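PDB 6G6P: Ika8, which has no known biological function but, as a synthetic construct, folds into an eight-bladed beta-propeller built from WD-type repeats. Local coordinates for residues A177-A182 against T219-K224; H54-T59 against A72-V77; L21-N26 against W40-G45; S264-V269 against D281-Q286. All blocks are in the same frame, centred on the assembly; numbering follows the deposited sequence.

The four contacts sample different levels of one propeller. Contact 1 joins the innermost strands of two successive blades, about 8 Å from the centre of the chain, whereas contacts 2, 3 and 4 each lie within one blade, between turns and strand ends 17 to 19 Å from it. Contacts 3 and 4 are the same kind of arrangement in different blades, their centres about 23 Å apart. Contacts 2 and 4 fall on opposite sides of the chain's centre, about 35 Å between centres. Direct touching is confined to contacts 1 and 4, where K224 packs at the turn carrying S264 and K265. The contacts are structural packing; they border no ligand in this model.

Contact 1: residues A177-A182 against T219-K224; sequences AITALA and TALQFK
Strands 178-182 and 219-224 run side by side in nearly the same direction, 8° between their axes and 6.1 Å at closest approach, with A180 facing L221 and A182 facing F223 in the register. The strands share no hydrogen bonds, so the contact rests on side chains. T179 lays CG2 against CD1 of L221 at 3.7 Å, the two side chains crossing at about a right angle; a chi1 of -75° keeps OG1 beside the backbone N and carries that methyl to the leucine. Next along, CB of A180 meets CB of L221 at 3.5 Å. This is the seam between adjacent blades of a WD-type propeller: each strand is the first, inner strand of its own four-stranded antiparallel sheet. Each also carries a classic beta bulge at the same place, T179 and A180 both facing G191, T219 and A220 both facing G231. Further on, F223 fits its ring edge against the first strand. CE2 lies 3.4 Å from O of A180 and CD2 lies 3.4 Å from O of L181, both oxygens near the ring plane. CB of A182 approaches the ring obliquely, 3.6 Å from CD2. The F223 side chain also touches V189 and V228, one from each sheet. Behind it, Q222 folds its amide back so that NE2 donates to O of L221 at 3.3 Å, while K224 makes a cation-pi contact with F263 of the next blade.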
loop_
_atom_site.group_PDB
_atom_site.type_symbol
_atom_site.label_atom_id
_atom_site.label_comp_id
_atom_site.label_asym_id
_atom_site.label_seq_id
_atom_site.Cartn_x
_atom_site.Cartn_y
_atom_site.Cartn_z
ATOM N N ALA A 177 -4.177 9.733 -12.588
ATOM C CA ALA A 177 -3.876 9.580 -11.169
ATOM C C ALA A 177 -2.829 8.496 -10.939
ATOM O O ALA A 177 -2.945 7.381 -11.457
ATOM C CB ALA A 177 -5.154 9.254 -10.394
ATOM N N ILE A 178 -1.804 8.830 -10.153
ATOM C CA ILE A 178 -0.746 7.874 -9.849
ATOM C C ILE A 178 -1.283 6.782 -8.928
ATOM O O ILE A 178 -2.155 7.021 -8.081
ATOM C CB ILE A 178 0.462 8.592 -9.221
ATOM C CG1 ILE A 178 0.817 9.837 -10.031
ATOM C CG2 ILE A 178 1.659 7.682 -9.200
ATOM C CD1 ILE A 178 1.326 9.521 -11.415
ATOM N N THR A 179 -0.759 5.568 -9.094
ATOM C CA THR A 179 -1.243 4.397 -8.369
ATOM C C THR A 179 -0.206 3.812 -7.422
ATOM O O THR A 179 -0.518 3.566 -6.251
ATOM C CB THR A 179 -1.716 3.321 -9.361
ATOM O OG1 THR A 179 -2.981 3.703 -9.917
ATOM C CG2 THR A 179 -1.863 1.972 -8.666
ATOM N N ALA A 180 1.020 3.579 -7.887
ATOM C CA ALA A 180 2.039 2.987 -7.031
ATOM C C ALA A 180 3.417 3.427 -7.497
ATOM O O ALA A 180 3.625 3.766 -8.665
ATOM C CB ALA A 180 1.947 1.457 -7.008
ATOM N N LEU A 181 4.360 3.425 -6.556
ATOM C CA LEU A 181 5.713 3.898 -6.803
ATOM C C LEU A 181 6.714 2.923 -6.198
ATOM O O LEU A 181 6.356 1.992 -5.471
ATOM C CB LEU A 181 5.957 5.299 -6.213
ATOM C CG LEU A 181 5.344 6.610 -6.726
ATOM C CD1 LEU A 181 3.842 6.562 -6.809
ATOM C CD2 LEU A 181 5.765 7.760 -5.828
ATOM N N ALA A 182 7.984 3.164 -6.515
ATOM C CA ALA A 182 9.165 2.493 -5.986
ATOM C C ALA A 182 10.363 3.151 -6.651
ATOM O O ALA A 182 10.234 3.774 -7.708
ATOM C CB ALA A 182 9.170 0.984 -6.250
ATOM N N THR A 219 -5.976 -0.741 -11.318
ATOM C CA THR A 219 -6.468 -0.543 -9.965
ATOM C C THR A 219 -5.453 -0.921 -8.899
ATOM O O THR A 219 -5.651 -0.579 -7.729
ATOM C CB THR A 219 -7.749 -1.358 -9.746
ATOM O OG1 THR A 219 -7.431 -2.753 -9.787
ATOM C CG2 THR A 219 -8.765 -1.048 -10.830
ATOM N N ALA A 220 -4.385 -1.623 -9.268
ATOM C CA ALA A 220 -3.376 -2.044 -8.311
ATOM C C ALA A 220 -2.068 -2.263 -9.054
ATOM O O ALA A 220 -2.062 -2.798 -10.166
ATOM C CB ALA A 220 -3.798 -3.324 -7.578
ATOM N N LEU A 221 -0.971 -1.835 -8.438
ATOM C CA LEU A 221 0.365 -2.053 -8.968
ATOM C C LEU A 221 1.258 -2.576 -7.856
ATOM O O LEU A 221 1.023 -2.323 -6.672
ATOM C CB LEU A 221 0.969 -0.766 -9.555
ATOM C CG LEU A 221 0.404 -0.192 -10.853
ATOM C CD1 LEU A 221 0.889 1.236 -11.060
ATOM C CD2 LEU A 221 0.804 -1.054 -12.029
ATOM N N GLN A 222 2.301 -3.302 -8.249
ATOM C CA GLN A 222 3.264 -3.799 -7.276
ATOM C C GLN A 222 4.614 -3.939 -7.959
ATOM O O GLN A 222 4.729 -4.638 -8.971
ATOM C CB GLN A 222 2.807 -5.135 -6.693
ATOM C CG GLN A 222 3.549 -5.552 -5.446
ATOM C CD GLN A 222 2.738 -5.327 -4.191
ATOM O OE1 GLN A 222 2.959 -5.983 -3.176
ATOM N NE2 GLN A 222 1.791 -4.403 -4.253
ATOM N N PHE A 223 5.624 -3.272 -7.410
ATOM C CA PHE A 223 6.982 -3.312 -7.931
ATOM C C PHE A 223 7.854 -4.175 -7.036
ATOM O O PHE A 223 7.776 -4.090 -5.806
ATOM C CB PHE A 223 7.596 -1.908 -8.018
ATOM C CG PHE A 223 6.847 -0.965 -8.914
ATOM C CD1 PHE A 223 6.533 -1.323 -10.216
ATOM C CD2 PHE A 223 6.480 0.293 -8.464
ATOM C CE1 PHE A 223 5.854 -0.448 -11.043
ATOM C CE2 PHE A 223 5.801 1.171 -9.285
ATOM C CZ PHE A 223 5.487 0.800 -10.576
ATOM N N LYS A 224 8.685 -5.002 -7.660
ATOM C CA LYS A 224 9.770 -5.662 -6.952
ATOM C C LYS A 224 10.814 -6.052 -7.982
ATOM O O LYS A 224 10.470 -6.634 -9.016
ATOM C CB LYS A 224 9.289 -6.892 -6.186
ATOM C CG LYS A 224 10.354 -7.952 -6.058
ATOM C CD LYS A 224 9.874 -9.079 -5.201
ATOM C CE LYS A 224 9.678 -10.299 -6.055
ATOM N NZ LYS A 224 9.061 -11.355 -5.251
#

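Contact 2: residues H54-T59 against A72-V77; sequences HQSEVT and AKDGTV
H54 ND1 donates to T76 OG1 at 2.8 Å, with T76 OG1 17° out of the imidazole plane, and CB of A72 covers one face of the same ring, 3.4 Å from ND1. S56 OG lies against that methyl too and accepts a bond from D74 N at 3.0 Å, its angle of 140° moderately bent. Alongside, K73 N reaches O of E57 at 2.8 Å, but weakly, and V58 and A72 form a non-hydrogen-bonded antiparallel pair. The second shell fixes T76: its OG1 donates to D74 OD1 at 2.7 Å on the syn side of the carboxylate, and its backbone N meets the same oxygen from above the plane, closing an Asx turn. D74 OD1 thus takes two bonds and orients the hydroxyl that receives the histidine. The other ring nitrogen, NE2, is bonded to S70 OG, consistent with the Asp-His-Ser/Thr-Trp network of WD repeats, the aspartate here reached through T76 OG1. A type I turn from A72 to G75 presents these groups between strands 67-72 and 77-81. On the neighbouring blades, H54 and V58 pack on I37 of strand 37-41, while T59 OG1 and the backbone of A72 bond to I98, which begins strand 98-104.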
loop_
_atom_site.group_PDB
_atom_site.type_symbol
_atom_site.label_atom_id
_atom_site.label_comp_id
_atom_site.label_asym_id
_atom_site.label_seq_id
_atom_site.Cartn_x
_atom_site.Cartn_y
_atom_site.Cartn_z
ATOM N N HIS A 54 -9.051 5.104 15.921
ATOM C CA HIS A 54 -9.504 6.482 15.859
ATOM C C HIS A 54 -11.025 6.521 15.956
ATOM O O HIS A 54 -11.688 5.499 16.148
ATOM C CB HIS A 54 -9.017 7.154 14.570
ATOM C CG HIS A 54 -7.570 6.914 14.265
ATOM N ND1 HIS A 54 -6.650 7.935 14.166
ATOM C CD2 HIS A 54 -6.885 5.769 14.025
ATOM C CE1 HIS A 54 -5.462 7.432 13.886
ATOM N NE2 HIS A 54 -5.576 6.119 13.796
ATOM N N GLN A 55 -11.578 7.724 15.824
ATOM C CA GLN A 55 -13.020 7.914 15.779
ATOM C C GLN A 55 -13.527 8.182 14.369
ATOM O O GLN A 55 -14.725 8.423 14.189
ATOM C CB GLN A 55 -13.429 9.053 16.718
ATOM C CG GLN A 55 -12.635 9.080 18.016
ATOM C CD GLN A 55 -13.152 10.110 19.000
ATOM O OE1 GLN A 55 -14.116 10.823 18.721
ATOM N NE2 GLN A 55 -12.514 10.190 20.162
ATOM N N SER A 56 -12.645 8.148 13.372
ATOM C CA SER A 56 -13.020 8.214 11.969
ATOM C C SER A 56 -12.328 7.079 11.226
ATOM O O SER A 56 -11.414 6.436 11.747
ATOM C CB SER A 56 -12.657 9.570 11.345
ATOM O OG SER A 56 -11.267 9.829 11.448
ATOM N N GLU A 57 -12.772 6.849 9.990
ATOM C CA GLU A 57 -12.304 5.716 9.201
ATOM C C GLU A 57 -10.782 5.674 9.127
ATOM O O GLU A 57 -10.129 6.689 8.868
ATOM C CB GLU A 57 -12.899 5.791 7.792
ATOM C CG GLU A 57 -12.054 5.136 6.709
ATOM C CD GLU A 57 -12.681 5.249 5.331
ATOM O OE1 GLU A 57 -13.762 5.865 5.217
ATOM O OE2 GLU A 57 -12.094 4.722 4.363
ATOM N N VAL A 58 -10.220 4.490 9.373
ATOM C CA VAL A 58 -8.787 4.286 9.206
ATOM C C VAL A 58 -8.465 4.254 7.720
ATOM O O VAL A 58 -9.085 3.511 6.952
ATOM C CB VAL A 58 -8.341 2.993 9.905
ATOM C CG1 VAL A 58 -6.826 2.850 9.853
ATOM C CG2 VAL A 58 -8.836 2.970 11.342
ATOM N N THR A 59 -7.496 5.071 7.303
ATOM C CA THR A 59 -7.166 5.190 5.890
ATOM C C THR A 59 -5.801 4.630 5.526
ATOM O O THR A 59 -5.559 4.363 4.344
ATOM C CB THR A 59 -7.231 6.659 5.451
ATOM O OG1 THR A 59 -6.332 7.441 6.250
ATOM C CG2 THR A 59 -8.642 7.198 5.614
ATOM N N ALA A 72 -6.148 8.427 9.806
ATOM C CA ALA A 72 -7.603 8.400 9.789
ATOM C C ALA A 72 -8.151 9.472 8.855
ATOM O O ALA A 72 -7.415 10.301 8.312
ATOM C CB ALA A 72 -8.180 8.590 11.198
ATOM N N LYS A 73 -9.478 9.444 8.690
ATOM C CA LYS A 73 -10.161 10.384 7.805
ATOM C C LYS A 73 -10.140 11.805 8.356
ATOM O O LYS A 73 -10.228 12.767 7.586
ATOM C CB LYS A 73 -11.607 9.936 7.591
ATOM C CG LYS A 73 -12.055 9.870 6.145
ATOM C CD LYS A 73 -13.575 9.880 6.059
ATOM C CE LYS A 73 -14.070 9.188 4.800
ATOM N NZ LYS A 73 -15.512 9.459 4.542
ATOM N N ASP A 74 -10.053 11.961 9.675
ATOM C CA ASP A 74 -10.051 13.275 10.297
ATOM C C ASP A 74 -8.665 13.909 10.338
ATOM O O ASP A 74 -8.497 14.963 10.958
ATOM C CB ASP A 74 -10.641 13.192 11.712
ATOM C CG ASP A 74 -9.852 12.269 12.630
ATOM O OD1 ASP A 74 -8.880 11.636 12.164
ATOM O OD2 ASP A 74 -10.209 12.175 13.824
ATOM N N GLY A 75 -7.672 13.288 9.701
ATOM C CA GLY A 75 -6.332 13.828 9.645
ATOM C C GLY A 75 -5.414 13.416 10.776
ATOM O O GLY A 75 -4.223 13.755 10.738
ATOM N N THR A 76 -5.918 12.698 11.774
ATOM C CA THR A 76 -5.082 12.308 12.901
ATOM C C THR A 76 -4.061 11.258 12.480
ATOM O O THR A 76 -4.333 10.406 11.629
ATOM C CB THR A 76 -5.943 11.772 14.045
ATOM O OG1 THR A 76 -6.773 10.705 13.566
ATOM C CG2 THR A 76 -6.821 12.877 14.610
ATOM N N VAL A 77 -2.872 11.335 13.073
ATOM C CA VAL A 77 -1.813 10.351 12.872
ATOM C C VAL A 77 -1.372 9.877 14.250
ATOM O O VAL A 77 -0.926 10.686 15.072
ATOM C CB VAL A 77 -0.621 10.925 12.087
ATOM C CG1 VAL A 77 0.442 9.857 11.873
ATOM C CG2 VAL A 77 -1.081 11.499 10.753
#

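Contact 3: residues L21-N26 against W40-G45; sequences LAFSKN and WDILTG
W40 approaches N26 through its backbone, O of W40 lying 3.6 Å from O of N26, while its indole leads off to bond S30 through NE1 and to pack on L11 and L47. D41 follows, with CA 3.4 Å from O of N26 in a CA-H...O contact. Its carboxylate, CG held anti to the backbone N (chi1 -174°), brings OD1 to 3.2 Å from that carbonyl oxygen; both are acceptors, so this is proximity rather than bonding. OD1 instead takes a weak bond from L43 N, within the turn that G45 N closes on O of D41. W40 and D41 form the dipeptide that gives WD repeats their name, at the end of strand 37-41. Here the turn after that strand meets the one between strands 18-24 and 27-32, at the same end of a four-stranded blade. I42 makes the one hydrogen bond of the contact, its N donating to O of N26 at 2.7 Å and 177°, tilted 24° from the carbonyl plane. Its CG1 also lies 4.1 Å from CE1 of F23, the side chains crossing at about a right angle, and its side chain also touches L8 and V9 of strand 7-11. L43 then lies across the N26 side chain, CD1 3.9 Å from ND2 and CG close to CB. Replacing N26 by a glycine would remove both CB and amide and would probably leave L43 without the side chain it lies across here.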
loop_
_atom_site.group_PDB
_atom_site.type_symbol
_atom_site.label_atom_id
_atom_site.label_comp_id
_atom_site.label_asym_id
_atom_site.label_seq_id
_atom_site.Cartn_x
_atom_site.Cartn_y
_atom_site.Cartn_z
ATOM N N LEU A 21 -4.627 -2.793 6.309
ATOM C CA LEU A 21 -4.174 -4.084 6.802
ATOM C C LEU A 21 -2.655 -4.086 6.889
ATOM O O LEU A 21 -1.973 -3.616 5.973
ATOM C CB LEU A 21 -4.662 -5.216 5.890
ATOM C CG LEU A 21 -4.584 -6.659 6.383
ATOM C CD1 LEU A 21 -5.677 -6.932 7.400
ATOM C CD2 LEU A 21 -4.708 -7.608 5.205
ATOM N N ALA A 22 -2.134 -4.615 7.994
ATOM C CA ALA A 22 -0.698 -4.727 8.205
ATOM C C ALA A 22 -0.382 -6.097 8.787
ATOM O O ALA A 22 -1.145 -6.625 9.600
ATOM C CB ALA A 22 -0.177 -3.627 9.135
ATOM N N PHE A 23 0.751 -6.657 8.374
ATOM C CA PHE A 23 1.134 -8.018 8.735
ATOM C C PHE A 23 2.615 -8.029 9.081
ATOM O O PHE A 23 3.442 -7.583 8.280
ATOM C CB PHE A 23 0.832 -8.983 7.583
ATOM C CG PHE A 23 1.071 -10.434 7.907
ATOM C CD1 PHE A 23 1.049 -10.891 9.215
ATOM C CD2 PHE A 23 1.298 -11.346 6.889
ATOM C CE1 PHE A 23 1.263 -12.230 9.500
ATOM C CE2 PHE A 23 1.509 -12.683 7.166
ATOM C CZ PHE A 23 1.491 -13.126 8.474
ATOM N N SER A 24 2.944 -8.528 10.270
ATOM C CA SER A 24 4.331 -8.647 10.695
ATOM C C SER A 24 4.426 -9.725 11.762
ATOM O O SER A 24 3.564 -9.807 12.643
ATOM C CB SER A 24 4.878 -7.319 11.234
ATOM O OG SER A 24 6.292 -7.284 11.155
ATOM N N LYS A 25 5.474 -10.547 11.672
ATOM C CA LYS A 25 5.724 -11.636 12.621
ATOM C C LYS A 25 4.510 -12.561 12.593
ATOM O O LYS A 25 4.193 -13.100 11.523
ATOM C CB LYS A 25 6.060 -11.041 13.990
ATOM C CG LYS A 25 7.421 -10.395 14.095
ATOM C CD LYS A 25 7.803 -10.222 15.556
ATOM C CE LYS A 25 8.211 -11.549 16.175
ATOM N NZ LYS A 25 9.632 -11.556 16.611
ATOM N N ASN A 26 3.824 -12.768 13.713
ATOM C CA ASN A 26 2.566 -13.499 13.767
ATOM C C ASN A 26 1.432 -12.567 14.177
ATOM O O ASN A 26 0.441 -12.996 14.770
ATOM C CB ASN A 26 2.683 -14.681 14.726
ATOM C CG ASN A 26 4.076 -15.287 14.730
ATOM O OD1 ASN A 26 4.566 -15.753 13.701
ATOM N ND2 ASN A 26 4.730 -15.265 15.887
ATOM N N TRP A 40 -4.445 -9.065 16.029
ATOM C CA TRP A 40 -4.673 -10.498 16.137
ATOM C C TRP A 40 -3.349 -11.248 16.174
ATOM O O TRP A 40 -2.364 -10.839 15.553
ATOM C CB TRP A 40 -5.514 -11.037 14.966
ATOM C CG TRP A 40 -6.572 -10.105 14.473
ATOM C CD1 TRP A 40 -6.411 -9.076 13.591
ATOM C CD2 TRP A 40 -7.966 -10.129 14.811
ATOM N NE1 TRP A 40 -7.614 -8.449 13.369
ATOM C CE2 TRP A 40 -8.584 -9.077 14.105
ATOM C CE3 TRP A 40 -8.748 -10.932 15.647
ATOM C CZ2 TRP A 40 -9.947 -8.809 14.208
ATOM C CZ3 TRP A 40 -10.102 -10.664 15.747
ATOM C CH2 TRP A 40 -10.688 -9.610 15.032
ATOM N N ASP A 41 -3.344 -12.356 16.910
ATOM C CA ASP A 41 -2.230 -13.294 16.929
ATOM C C ASP A 41 -2.563 -14.439 15.983
ATOM O O ASP A 41 -3.540 -15.162 16.200
ATOM C CB ASP A 41 -1.977 -13.809 18.346
ATOM C CG ASP A 41 -0.736 -14.684 18.446
ATOM O OD1 ASP A 41 0.038 -14.758 17.467
ATOM O OD2 ASP A 41 -0.535 -15.298 19.514
ATOM N N ILE A 42 -1.757 -14.597 14.932
ATOM C CA ILE A 42 -2.055 -15.595 13.910
ATOM C C ILE A 42 -1.951 -17.011 14.473
ATOM O O ILE A 42 -2.693 -17.905 14.058
ATOM C CB ILE A 42 -1.130 -15.383 12.694
ATOM C CG1 ILE A 42 -1.387 -14.011 12.068
ATOM C CG2 ILE A 42 -1.341 -16.467 11.657
ATOM C CD1 ILE A 42 -2.660 -13.944 11.252
ATOM N N LEU A 43 -1.058 -17.241 15.433
ATOM C CA LEU A 43 -0.859 -18.602 15.925
ATOM C C LEU A 43 -2.073 -19.105 16.703
ATOM O O LEU A 43 -2.447 -20.280 16.590
ATOM C CB LEU A 43 0.397 -18.658 16.788
ATOM C CG LEU A 43 1.676 -18.154 16.116
ATOM C CD1 LEU A 43 2.894 -18.482 16.963
ATOM C CD2 LEU A 43 1.818 -18.737 14.717
ATOM N N THR A 44 -2.691 -18.240 17.506
ATOM C CA THR A 44 -3.865 -18.606 18.288
ATOM C C THR A 44 -5.162 -18.060 17.711
ATOM O O THR A 44 -6.240 -18.508 18.119
ATOM C CB THR A 44 -3.722 -18.110 19.733
ATOM O OG1 THR A 44 -4.001 -16.705 19.782
ATOM C CG2 THR A 44 -2.315 -18.362 20.245
ATOM N N GLY A 45 -5.084 -17.107 16.783
ATOM C CA GLY A 45 -6.276 -16.496 16.235
ATOM C C GLY A 45 -7.061 -15.675 17.219
ATOM O O GLY A 45 -8.256 -15.449 17.015
#

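Contact 4: residues S264-V269 against D281-Q286; sequences SKNIVV and DILTGQ
This is a turn-to-turn contact at the surface of one blade, where N266, in the tight turn joining strands 258-264 and 267-272, meets the turn that leaves strand 277-281. The register is set by an antiparallel non-hydrogen-bonded pair, CA of I267 lying 4.9 Å from CA of D281. It is set too by I282 N, which donates to O of N266 at 3.0 Å and 163°. A type II' turn from S264 to I267 delivers that carbonyl. D281 OD1 stands near O of N266 but accepts weakly from L283 N instead. The isoleucine spans two partners: with CG1 in the crowded position between N and the carbonyl carbon (chi1 52°), I282 sets CG1 3.6 Å from CB of N266 and leaves CG2 to meet CG2 of V268 at 3.5 Å. L283 crosses the asparagine obliquely, CD1 3.6 Å from ND2. Were N266 exchanged for an alanine, L283 would probably lose the amide it lies against, opening a gap at the surface. V268 packs between F263 of strand 258-264 and W280 of strand 277-281; I267 touches L288 of strand 287-291, as D281 does, and also reaches F303 of strand 298-304 in the next blade.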
loop_
_atom_site.group_PDB
_atom_site.type_symbol
_atom_site.label_atom_id
_atom_site.label_comp_id
_atom_site.label_asym_id
_atom_site.label_seq_id
_atom_site.Cartn_x
_atom_site.Cartn_y
_atom_site.Cartn_z
ATOM N N SER A 264 5.213 -11.674 -3.592
ATOM C CA SER A 264 6.314 -12.123 -2.749
ATOM C C SER A 264 6.985 -13.323 -3.403
ATOM O O SER A 264 6.308 -14.244 -3.862
ATOM C CB SER A 264 5.835 -12.491 -1.335
ATOM O OG SER A 264 6.927 -12.785 -0.471
ATOM N N LYS A 265 8.314 -13.304 -3.428
ATOM C CA LYS A 265 9.143 -14.289 -4.134
ATOM C C LYS A 265 8.619 -14.382 -5.563
ATOM O O LYS A 265 8.608 -13.360 -6.271
ATOM C CB LYS A 265 9.174 -15.587 -3.357
ATOM C CG LYS A 265 9.712 -15.398 -1.955
ATOM C CD LYS A 265 9.572 -16.624 -1.068
ATOM C CE LYS A 265 10.278 -16.373 0.260
ATOM N NZ LYS A 265 11.324 -15.319 0.119
ATOM N N ASN A 266 8.179 -15.547 -6.029
ATOM C CA ASN A 266 7.600 -15.676 -7.357
ATOM C C ASN A 266 6.099 -15.931 -7.308
ATOM O O ASN A 266 5.528 -16.446 -8.279
ATOM C CB ASN A 266 8.298 -16.790 -8.129
ATOM C CG ASN A 266 9.821 -16.731 -8.008
ATOM O OD1 ASN A 266 10.438 -15.704 -8.279
ATOM N ND2 ASN A 266 10.430 -17.849 -7.634
ATOM N N ILE A 267 5.448 -15.567 -6.205
ATOM C CA ILE A 267 4.023 -15.793 -6.004
ATOM C C ILE A 267 3.309 -14.454 -6.113
ATOM O O ILE A 267 3.708 -13.477 -5.466
ATOM C CB ILE A 267 3.738 -16.448 -4.643
ATOM C CG1 ILE A 267 4.573 -17.733 -4.478
ATOM C CG2 ILE A 267 2.257 -16.744 -4.507
ATOM C CD1 ILE A 267 4.333 -18.756 -5.552
ATOM N N VAL A 268 2.271 -14.404 -6.944
ATOM C CA VAL A 268 1.371 -13.257 -7.039
ATOM C C VAL A 268 0.025 -13.672 -6.462
ATOM O O VAL A 268 -0.526 -14.714 -6.833
ATOM C CB VAL A 268 1.219 -12.764 -8.490
ATOM C CG1 VAL A 268 0.146 -11.694 -8.592
ATOM C CG2 VAL A 268 2.547 -12.230 -8.983
ATOM N N VAL A 269 -0.504 -12.870 -5.547
ATOM C CA VAL A 269 -1.835 -13.076 -4.979
ATOM C C VAL A 269 -2.688 -11.882 -5.387
ATOM O O VAL A 269 -2.330 -10.728 -5.103
ATOM C CB VAL A 269 -1.798 -13.223 -3.448
ATOM C CG1 VAL A 269 -3.191 -13.486 -2.892
ATOM C CG2 VAL A 269 -0.841 -14.341 -3.050
ATOM N N ASP A 281 1.992 -18.365 -9.975
ATOM C CA ASP A 281 3.436 -18.561 -9.990
ATOM C C ASP A 281 3.968 -17.900 -11.257
ATOM O O ASP A 281 3.702 -18.375 -12.366
ATOM C CB ASP A 281 3.781 -20.050 -9.944
ATOM C CG ASP A 281 5.278 -20.311 -9.929
ATOM O OD1 ASP A 281 6.052 -19.382 -9.616
ATOM O OD2 ASP A 281 5.681 -21.455 -10.229
ATOM N N ILE A 282 4.712 -16.801 -11.095
ATOM C CA ILE A 282 5.188 -16.045 -12.250
ATOM C C ILE A 282 6.273 -16.764 -13.031
ATOM O O ILE A 282 6.657 -16.297 -14.108
ATOM C CB ILE A 282 5.714 -14.655 -11.840
ATOM C CG1 ILE A 282 6.733 -14.780 -10.710
ATOM C CG2 ILE A 282 4.570 -13.748 -11.446
ATOM C CD1 ILE A 282 7.807 -13.720 -10.737
ATOM N N LEU A 283 6.792 -17.879 -12.517
ATOM C CA LEU A 283 7.745 -18.660 -13.296
ATOM C C LEU A 283 7.034 -19.522 -14.331
ATOM O O LEU A 283 7.525 -19.683 -15.452
ATOM C CB LEU A 283 8.600 -19.524 -12.370
ATOM C CG LEU A 283 9.516 -18.770 -11.406
ATOM C CD1 LEU A 283 10.512 -19.717 -10.753
ATOM C CD2 LEU A 283 10.238 -17.642 -12.126
ATOM N N THR A 284 5.869 -20.070 -13.978
ATOM C CA THR A 284 5.131 -20.954 -14.865
ATOM C C THR A 284 3.814 -20.375 -15.360
ATOM O O THR A 284 3.315 -20.824 -16.397
ATOM C CB THR A 284 4.855 -22.297 -14.167
ATOM O OG1 THR A 284 4.207 -23.192 -15.079
ATOM C CG2 THR A 284 3.977 -22.097 -12.940
ATOM N N GLY A 285 3.246 -19.393 -14.662
ATOM C CA GLY A 285 1.956 -18.850 -15.032
ATOM C C GLY A 285 0.768 -19.685 -14.615
ATOM O O GLY A 285 -0.365 -19.345 -14.974
ATOM N N GLN A 286 0.985 -20.763 -13.866
ATOM C CA GLN A 286 -0.104 -21.637 -13.464
ATOM C C GLN A 286 -0.813 -21.090 -12.232
ATOM O O GLN A 286 -0.225 -20.381 -11.409
ATOM C CB GLN A 286 0.411 -23.049 -13.177
ATOM C CG GLN A 286 1.069 -23.734 -14.368
ATOM C CD GLN A 286 0.144 -23.853 -15.564
ATOM O OE1 GLN A 286 -1.022 -24.228 -15.429
ATOM N NE2 GLN A 286 0.661 -23.534 -16.746
#